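Local coordinates for protein leucine aminopeptidase 1 (Caenorhabditis elegans, PDB 2HC9) that removes amino acids, preferably leucine, from the N-termini of peptides as a zinc-dependent M17 metalloaminopeptidase, and probably serves as a digestive enzyme, at residues S169-A181 against K273-S287. The protein carries 1 engineered substitution. Residues are numbered along the deposited sequence; the frame is centred on the assembly and turned at random.
Sequences SVRETARLIDTPA and KRDMGGAAGMLEAYS. With ZN (zinc ion), chain C.
Lys273 meets the C-terminal end of helix 157-178 with its whole length: CG lies 3.5 Å from Ile177 O, and NZ donates to Asp178 O at 2.7 Å, tilted 34° from the carbonyl plane. Its chain runs extended beyond CG, which carries the ammonium to a carbonyl at the helix end. A methionine here would probably leave Asp178 O without its ammonium donor. Ile177 divides its branches: CG2 meets Arg274 CG at 3.6 Å, the two side chains crossing at about a right angle, while CD1 rests on Gly277 CA, where a CB on the glycine would press on Ile177 CD1. Met276, bent at chi2 and chi3, curls back to set CE 3.7 Å from Leu176 CB. Segments 169-178 and 277-287 run nearly antiparallel, their axes 155° apart in direction and 8.6 Å at closest approach, a close packing inside the M17 catalytic domain consistent with the small residues Gly277, Ala280 and Gly281 along the interface. At the far end Glu284 is a knob among Ser169, Glu172, Thr173 and Leu176, its CD 3.4 Å from Glu172 CB, and Ser169 OG donates to Glu284 O at 2.8 Å. The carboxylate planes of Glu172 and Glu284 are turned 86° from each other, and a water lies within hydrogen-bonding reach of both. Arg175 grips Glu172 side-on through NE and NH2, and Lys133 adds a second positive partner, which probably eases the nearness of two acids. Further out, a water links Asp178 OD1 to Arg274 NE; Gly468 and Arg467 also hold Asp178, and Glu463 pairs with Arg274. Between Arg274 and Met276, Asp275 turns away from the helix pair to bind one of the two zinc ions through OD2 at 2.0 Å, with Lys252, Asp257 and Glu336 at the same site.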
ATOM      1  N   SER A 169      25.352 -25.255  24.206  1.00 15.63           N
ATOM      2  CA  SER A 169      24.280 -25.580  23.248  1.00 13.45           C
ATOM      3  C   SER A 169      23.495 -24.305  22.906  1.00 14.02           C
ATOM      4  O   SER A 169      23.142 -24.079  21.737  1.00 15.55           O
ATOM      5  CB  SER A 169      23.355 -26.644  23.835  1.00 18.80           C
ATOM      6  OG  SER A 169      23.884 -27.947  23.627  1.00 18.70           O
ATOM      7  N   VAL A 170      23.250 -23.479  23.922  1.00 12.94           N
ATOM      8  CA  VAL A 170      22.580 -22.177  23.758  1.00 14.25           C
ATOM      9  C   VAL A 170      23.386 -21.284  22.818  1.00 18.01           C
ATOM     10  O   VAL A 170      22.857 -20.769  21.805  1.00 14.00           O
ATOM     11  CB  VAL A 170      22.315 -21.477  25.139  1.00 16.64           C
ATOM     12  CG1 VAL A 170      21.878 -20.009  24.942  1.00 14.95           C
ATOM     13  CG2 VAL A 170      21.226 -22.277  25.930  1.00 15.54           C
ATOM     14  N   ARG A 171      24.682 -21.126  23.111  1.00 14.54           N
ATOM     15  CA  ARG A 171      25.532 -20.256  22.265  1.00 15.10           C
ATOM     16  C   ARG A 171      25.738 -20.791  20.851  1.00 12.79           C
ATOM     17  O   ARG A 171      25.845 -20.008  19.906  1.00 15.00           O
ATOM     18  CB  ARG A 171      26.874 -19.989  22.947  1.00 14.80           C
ATOM     19  CG  ARG A 171      26.707 -19.194  24.235  1.00 14.60           C
ATOM     20  CD  ARG A 171      28.065 -19.047  24.951  1.00 16.16           C
ATOM     21  NE  ARG A 171      28.974 -18.130  24.256  1.00 15.54           N
ATOM     22  CZ  ARG A 171      30.278 -18.348  24.055  1.00 21.57           C
ATOM     23  NH1 ARG A 171      30.873 -19.497  24.435  1.00 16.16           N
ATOM     24  NH2 ARG A 171      30.994 -17.416  23.443  1.00 15.93           N
ATOM     25  N   GLU A 172      25.794 -22.112  20.706  1.00 13.86           N
ATOM     26  CA  GLU A 172      25.875 -22.730  19.377  1.00 12.90           C
ATOM     27  C   GLU A 172      24.611 -22.503  18.541  1.00 14.61           C
ATOM     28  O   GLU A 172      24.691 -22.168  17.357  1.00 13.87           O
ATOM     29  CB  GLU A 172      26.132 -24.247  19.497  1.00 13.87           C
ATOM     30  CG  GLU A 172      27.617 -24.584  19.875  1.00 13.74           C
ATOM     31  CD  GLU A 172      28.549 -24.258  18.728  1.00 13.09           C
ATOM     32  OE1 GLU A 172      28.677 -25.117  17.828  1.00 18.40           O
ATOM     33  OE2 GLU A 172      29.073 -23.116  18.679  1.00 16.32           O
ATOM     34  N   THR A 173      23.451 -22.703  19.159  1.00 14.31           N
ATOM     35  CA  THR A 173      22.170 -22.424  18.474  1.00 11.80           C
ATOM     36  C   THR A 173      22.181 -20.983  17.954  1.00 15.46           C
ATOM     37  O   THR A 173      21.879 -20.734  16.785  1.00 12.27           O
ATOM     38  CB  THR A 173      20.975 -22.576  19.463  1.00 16.46           C
ATOM     39  OG1 THR A 173      20.949 -23.907  19.975  1.00 15.57           O
ATOM     40  CG2 THR A 173      19.639 -22.325  18.743  1.00 14.77           C
ATOM     41  N   ALA A 174      22.513 -20.035  18.836  1.00 15.07           N
ATOM     42  CA  ALA A 174      22.562 -18.617  18.465  1.00 14.95           C
ATOM     43  C   ALA A 174      23.608 -18.322  17.379  1.00 16.56           C
ATOM     44  O   ALA A 174      23.344 -17.540  16.462  1.00 12.92           O
ATOM     45  CB  ALA A 174      22.818 -17.750  19.704  1.00 14.91           C
ATOM     46  N   ARG A 175      24.790 -18.934  17.482  1.00 15.67           N
ATOM     47  CA  ARG A 175      25.819 -18.761  16.441  1.00 13.67           C
ATOM     48  C   ARG A 175      25.311 -19.177  15.057  1.00 16.36           C
ATOM     49  O   ARG A 175      25.526 -18.465  14.045  1.00 14.98           O
ATOM     50  CB  ARG A 175      27.078 -19.596  16.785  1.00 16.00           C
ATOM     51  CG  ARG A 175      28.137 -19.580  15.648  1.00 16.39           C
ATOM     52  CD  ARG A 175      29.366 -20.437  15.985  1.00 18.33           C
ATOM     53  NE  ARG A 175      29.079 -21.869  16.101  1.00 14.79           N
ATOM     54  CZ  ARG A 175      28.902 -22.714  15.072  1.00 15.08           C
ATOM     55  NH1 ARG A 175      28.957 -22.301  13.807  1.00 16.03           N
ATOM     56  NH2 ARG A 175      28.683 -23.994  15.311  1.00 15.52           N
ATOM     57  N   LEU A 176      24.665 -20.346  15.005  1.00 13.23           N
ATOM     58  CA  LEU A 176      24.140 -20.873  13.747  1.00 11.62           C
ATOM     59  C   LEU A 176      23.101 -19.887  13.190  1.00 14.29           C
ATOM     60  O   LEU A 176      23.094 -19.585  12.008  1.00 16.03           O
ATOM     61  CB  LEU A 176      23.527 -22.279  13.956  1.00 12.73           C
ATOM     62  CG  LEU A 176      24.575 -23.369  14.336  1.00 12.33           C
ATOM     63  CD1 LEU A 176      23.827 -24.661  14.738  1.00 14.86           C
ATOM     64  CD2 LEU A 176      25.490 -23.643  13.146  1.00 16.41           C
ATOM     65  N   ILE A 177      22.242 -19.378  14.067  1.00 14.41           N
ATOM     66  CA  ILE A 177      21.215 -18.410  13.670  1.00 13.77           C
ATOM     67  C   ILE A 177      21.824 -17.106  13.164  1.00 15.35           C
ATOM     68  O   ILE A 177      21.372 -16.577  12.139  1.00 16.88           O
ATOM     69  CB  ILE A 177      20.232 -18.161  14.840  1.00 12.57           C
ATOM     70  CG1 ILE A 177      19.346 -19.416  15.005  1.00 13.52           C
ATOM     71  CG2 ILE A 177      19.376 -16.850  14.631  1.00 14.50           C
ATOM     72  CD1 ILE A 177      18.562 -19.426  16.332  1.00 13.07           C
ATOM     73  N   ASP A 178      22.850 -16.591  13.856  1.00 14.18           N
ATOM     74  CA  ASP A 178      23.407 -15.251  13.524  1.00 13.36           C
ATOM     75  C   ASP A 178      24.254 -15.263  12.253  1.00 17.14           C
ATOM     76  O   ASP A 178      24.480 -14.216  11.668  1.00 15.15           O
ATOM     77  CB  ASP A 178      24.312 -14.739  14.656  1.00 14.19           C
ATOM     78  CG  ASP A 178      23.554 -14.444  15.945  1.00 17.55           C
ATOM     79  OD1 ASP A 178      22.311 -14.302  15.898  1.00 15.81           O
ATOM     80  OD2 ASP A 178      24.218 -14.325  17.000  1.00 16.92           O
ATOM     81  N   THR A 179      24.749 -16.438  11.865  1.00 13.84           N
ATOM     82  CA  THR A 179      25.660 -16.556  10.712  1.00 13.48           C
ATOM     83  C   THR A 179      24.844 -16.271   9.433  1.00 13.61           C
ATOM     84  O   THR A 179      23.785 -16.842   9.236  1.00 15.76           O
ATOM     85  CB  THR A 179      26.284 -17.997  10.630  1.00 14.39           C
ATOM     86  OG1 THR A 179      26.958 -18.310  11.868  1.00 17.21           O
ATOM     87  CG2 THR A 179      27.257 -18.131   9.479  1.00 15.08           C
ATOM     88  N   PRO A 180      25.339 -15.374   8.567  1.00 14.65           N
ATOM     89  CA  PRO A 180      24.587 -15.092   7.341  1.00 14.61           C
ATOM     90  C   PRO A 180      24.544 -16.311   6.439  1.00 18.64           C
ATOM     91  O   PRO A 180      25.430 -17.151   6.501  1.00 13.81           O
ATOM     92  CB  PRO A 180      25.399 -13.993   6.665  1.00 17.41           C
ATOM     93  CG  PRO A 180      26.789 -14.118   7.219  1.00 24.00           C
ATOM     94  CD  PRO A 180      26.600 -14.611   8.649  1.00 19.70           C
ATOM     95  N   ALA A 181      23.524 -16.408   5.597  1.00 12.52           N
ATOM     96  CA  ALA A 181      23.338 -17.621   4.809  1.00 13.96           C
ATOM     97  C   ALA A 181      24.309 -17.787   3.642  1.00 14.10           C
ATOM     98  O   ALA A 181      24.402 -18.890   3.081  1.00 16.68           O
ATOM     99  CB  ALA A 181      21.903 -17.694   4.295  1.00 14.47           C
ATOM    100  N   LYS A 273      17.972 -15.128   7.231  1.00 14.85           N
ATOM    101  CA  LYS A 273      18.975 -16.125   7.674  1.00 15.33           C
ATOM    102  C   LYS A 273      18.526 -16.874   8.943  1.00 14.96           C
ATOM    103  O   LYS A 273      19.040 -17.957   9.235  1.00 16.02           O
ATOM    104  CB  LYS A 273      20.331 -15.440   7.964  1.00 14.85           C
ATOM    105  CG  LYS A 273      20.344 -14.692   9.330  1.00 13.39           C
ATOM    106  CD  LYS A 273      21.580 -13.794   9.475  1.00 15.64           C
ATOM    107  CE  LYS A 273      21.397 -12.860  10.696  1.00 13.68           C
ATOM    108  NZ  LYS A 273      22.710 -12.193  11.088  1.00 12.70           N
ATOM    109  N   ARG A 274      17.593 -16.290   9.706  1.00 13.17           N
ATOM    110  CA  ARG A 274      17.232 -16.855  11.010  1.00 14.12           C
ATOM    111  C   ARG A 274      16.150 -17.921  10.872  1.00 16.76           C
ATOM    112  O   ARG A 274      15.723 -18.494  11.875  1.00 15.43           O
ATOM    113  CB  ARG A 274      16.793 -15.762  11.992  1.00 13.84           C
ATOM    114  CG  ARG A 274      17.882 -14.686  12.238  1.00 17.68           C
ATOM    115  CD  ARG A 274      17.441 -13.702  13.371  1.00 20.57           C
ATOM    116  NE  ARG A 274      18.285 -12.504  13.307  1.00 23.54           N
ATOM    117  CZ  ARG A 274      17.862 -11.252  13.310  1.00 25.00           C
ATOM    118  NH1 ARG A 274      16.571 -10.941  13.437  1.00 19.08           N
ATOM    119  NH2 ARG A 274      18.770 -10.288  13.232  1.00 24.95           N
ATOM    120  N   ASP A 275      15.730 -18.210   9.634  1.00 12.67           N
ATOM    121  CA  ASP A 275      14.636 -19.147   9.403  1.00 13.14           C
ATOM    122  C   ASP A 275      15.014 -20.641   9.599  1.00 14.61           C
ATOM    123  O   ASP A 275      14.213 -21.543   9.329  1.00 13.50           O
ATOM    124  CB  ASP A 275      14.065 -18.914   7.996  1.00 14.39           C
ATOM    125  CG  ASP A 275      12.602 -19.280   7.887  1.00 15.93           C
ATOM    126  OD1 ASP A 275      11.839 -19.206   8.885  1.00 14.06           O
ATOM    127  OD2 ASP A 275      12.198 -19.609   6.764  1.00 15.44           O
ATOM    128  N   MET A 276      16.247 -20.883  10.047  1.00 14.50           N
ATOM    129  CA  MET A 276      16.718 -22.227  10.429  1.00 15.49           C
ATOM    130  C   MET A 276      16.855 -22.360  11.953  1.00 13.12           C
ATOM    131  O   MET A 276      17.456 -23.335  12.455  1.00 15.10           O
ATOM    132  CB  MET A 276      18.080 -22.547   9.731  1.00 15.79           C
ATOM    133  CG  MET A 276      19.107 -21.380   9.652  1.00 15.54           C
ATOM    134  SD  MET A 276      19.475 -20.563  11.212  1.00 15.09           S
ATOM    135  CE  MET A 276      20.388 -21.928  11.986  1.00 13.87           C
ATOM    136  N   GLY A 277      16.295 -21.403  12.706  1.00 15.85           N
ATOM    137  CA  GLY A 277      16.414 -21.437  14.180  1.00 14.31           C
ATOM    138  C   GLY A 277      15.839 -22.699  14.841  1.00 17.06           C
ATOM    139  O   GLY A 277      16.354 -23.179  15.871  1.00 15.27           O
ATOM    140  N   GLY A 278      14.785 -23.252  14.250  1.00 14.00           N
ATOM    141  CA  GLY A 278      14.226 -24.520  14.740  1.00 15.87           C
ATOM    142  C   GLY A 278      15.208 -25.686  14.631  1.00 16.30           C
ATOM    143  O   GLY A 278      15.372 -26.469  15.573  1.00 14.16           O
ATOM    144  N   ALA A 279      15.824 -25.839  13.461  1.00 15.18           N
ATOM    145  CA  ALA A 279      16.803 -26.913  13.243  1.00 15.34           C
ATOM    146  C   ALA A 279      17.986 -26.726  14.166  1.00 15.32           C
ATOM    147  O   ALA A 279      18.478 -27.702  14.749  1.00 14.77           O
ATOM    148  CB  ALA A 279      17.296 -26.909  11.799  1.00 13.66           C
ATOM    149  N   ALA A 280      18.467 -25.486  14.293  1.00 14.63           N
ATOM    150  CA  ALA A 280      19.613 -25.229  15.196  1.00 14.45           C
ATOM    151  C   ALA A 280      19.256 -25.616  16.626  1.00 17.81           C
ATOM    152  O   ALA A 280      20.055 -26.246  17.338  1.00 13.96           O
ATOM    153  CB  ALA A 280      20.022 -23.735  15.135  1.00 15.53           C
ATOM    154  N   GLY A 281      18.074 -25.210  17.075  1.00 14.95           N
ATOM    155  CA  GLY A 281      17.682 -25.474  18.475  1.00 14.25           C
ATOM    156  C   GLY A 281      17.476 -26.962  18.748  1.00 14.67           C
ATOM    157  O   GLY A 281      17.873 -27.460  19.813  1.00 14.43           O
ATOM    158  N   MET A 282      16.896 -27.689  17.792  1.00 15.83           N
ATOM    159  CA  MET A 282      16.705 -29.148  17.955  1.00 17.28           C
ATOM    160  C   MET A 282      18.055 -29.884  17.966  1.00 14.25           C
ATOM    161  O   MET A 282      18.288 -30.768  18.804  1.00 15.63           O
ATOM    162  CB  MET A 282      15.800 -29.735  16.850  1.00 17.25           C
ATOM    163  CG  MET A 282      14.303 -29.304  16.964  1.00 14.07           C
ATOM    164  SD  MET A 282      13.669 -29.447  18.656  1.00 17.08           S
ATOM    165  CE  MET A 282      12.047 -30.190  18.407  1.00 15.99           C
ATOM    166  N   LEU A 283      18.934 -29.510  17.040  1.00 15.96           N
ATOM    167  CA  LEU A 283      20.294 -30.077  16.980  1.00 15.74           C
ATOM    168  C   LEU A 283      21.038 -29.895  18.299  1.00 15.46           C
ATOM    169  O   LEU A 283      21.671 -30.840  18.819  1.00 15.07           O
ATOM    170  CB  LEU A 283      21.085 -29.380  15.860  1.00 13.92           C
ATOM    171  CG  LEU A 283      22.561 -29.788  15.738  1.00 14.25           C
ATOM    172  CD1 LEU A 283      22.626 -31.290  15.432  1.00 14.01           C
ATOM    173  CD2 LEU A 283      23.321 -28.933  14.720  1.00 13.62           C
ATOM    174  N   GLU A 284      20.991 -28.678  18.844  1.00 16.12           N
ATOM    175  CA  GLU A 284      21.739 -28.388  20.065  1.00 19.09           C
ATOM    176  C   GLU A 284      21.087 -28.914  21.326  1.00 18.18           C
ATOM    177  O   GLU A 284      21.782 -29.243  22.290  1.00 16.92           O
ATOM    178  CB  GLU A 284      22.072 -26.891  20.175  1.00 15.38           C
ATOM    179  CG  GLU A 284      22.884 -26.372  18.959  1.00 14.52           C
ATOM    180  CD  GLU A 284      24.283 -26.998  18.849  1.00 20.55           C
ATOM    181  OE1 GLU A 284      24.836 -27.408  19.891  1.00 15.66           O
ATOM    182  OE2 GLU A 284      24.831 -27.032  17.719  1.00 19.24           O
ATOM    183  N   ALA A 285      19.757 -29.036  21.315  1.00 16.04           N
ATOM    184  CA  ALA A 285      19.059 -29.810  22.365  1.00 16.37           C
ATOM    185  C   ALA A 285      19.476 -31.275  22.371  1.00 14.06           C
ATOM    186  O   ALA A 285      19.729 -31.836  23.429  1.00 16.72           O
ATOM    187  CB  ALA A 285      17.521 -29.719  22.218  1.00 15.00           C
ATOM    188  N   TYR A 286      19.496 -31.893  21.192  1.00 13.94           N
ATOM    189  CA  TYR A 286      19.900 -33.285  21.044  1.00 16.29           C
ATOM    190  C   TYR A 286      21.311 -33.446  21.606  1.00 17.86           C
ATOM    191  O   TYR A 286      21.576 -34.372  22.369  1.00 16.22           O
ATOM    192  CB  TYR A 286      19.861 -33.655  19.559  1.00 16.20           C
ATOM    193  CG  TYR A 286      20.341 -35.054  19.206  1.00 16.25           C
ATOM    194  CD1 TYR A 286      19.445 -36.123  19.181  1.00 15.56           C
ATOM    195  CD2 TYR A 286      21.692 -35.299  18.878  1.00 16.78           C
ATOM    196  CE1 TYR A 286      19.848 -37.390  18.844  1.00 17.71           C
ATOM    197  CE2 TYR A 286      22.116 -36.589  18.521  1.00 16.58           C
ATOM    198  CZ  TYR A 286      21.182 -37.621  18.500  1.00 19.15           C
ATOM    199  OH  TYR A 286      21.559 -38.898  18.162  1.00 18.90           O
ATOM    200  N   SER A 287      22.206 -32.545  21.214  1.00 17.33           N
ATOM    201  CA  SER A 287      23.584 -32.575  21.698  1.00 18.05           C
ATOM    202  C   SER A 287      23.663 -32.539  23.237  1.00 19.15           C
ATOM    203  O   SER A 287      24.325 -33.383  23.854  1.00 17.27           O
ATOM    204  CB  SER A 287      24.378 -31.426  21.095  1.00 15.96           C
ATOM    205  OG  SER A 287      25.705 -31.375  21.619  1.00 18.11           O
TER
HETATM  206 ZN    ZN C 702      10.289 -19.989   6.465  1.00 18.97          ZN
HETATM  207  O   HOH W   1      26.598 -28.759  21.659  1.00 24.32           O
HETATM  208  O   HOH W   2      27.337 -27.531  17.503  1.00 17.45           O
HETATM  209  O   HOH W   3      21.109 -12.673  14.116  1.00 18.75           O
HETATM  210  O   HOH W   4       8.459 -19.015   6.239  1.00 14.92           O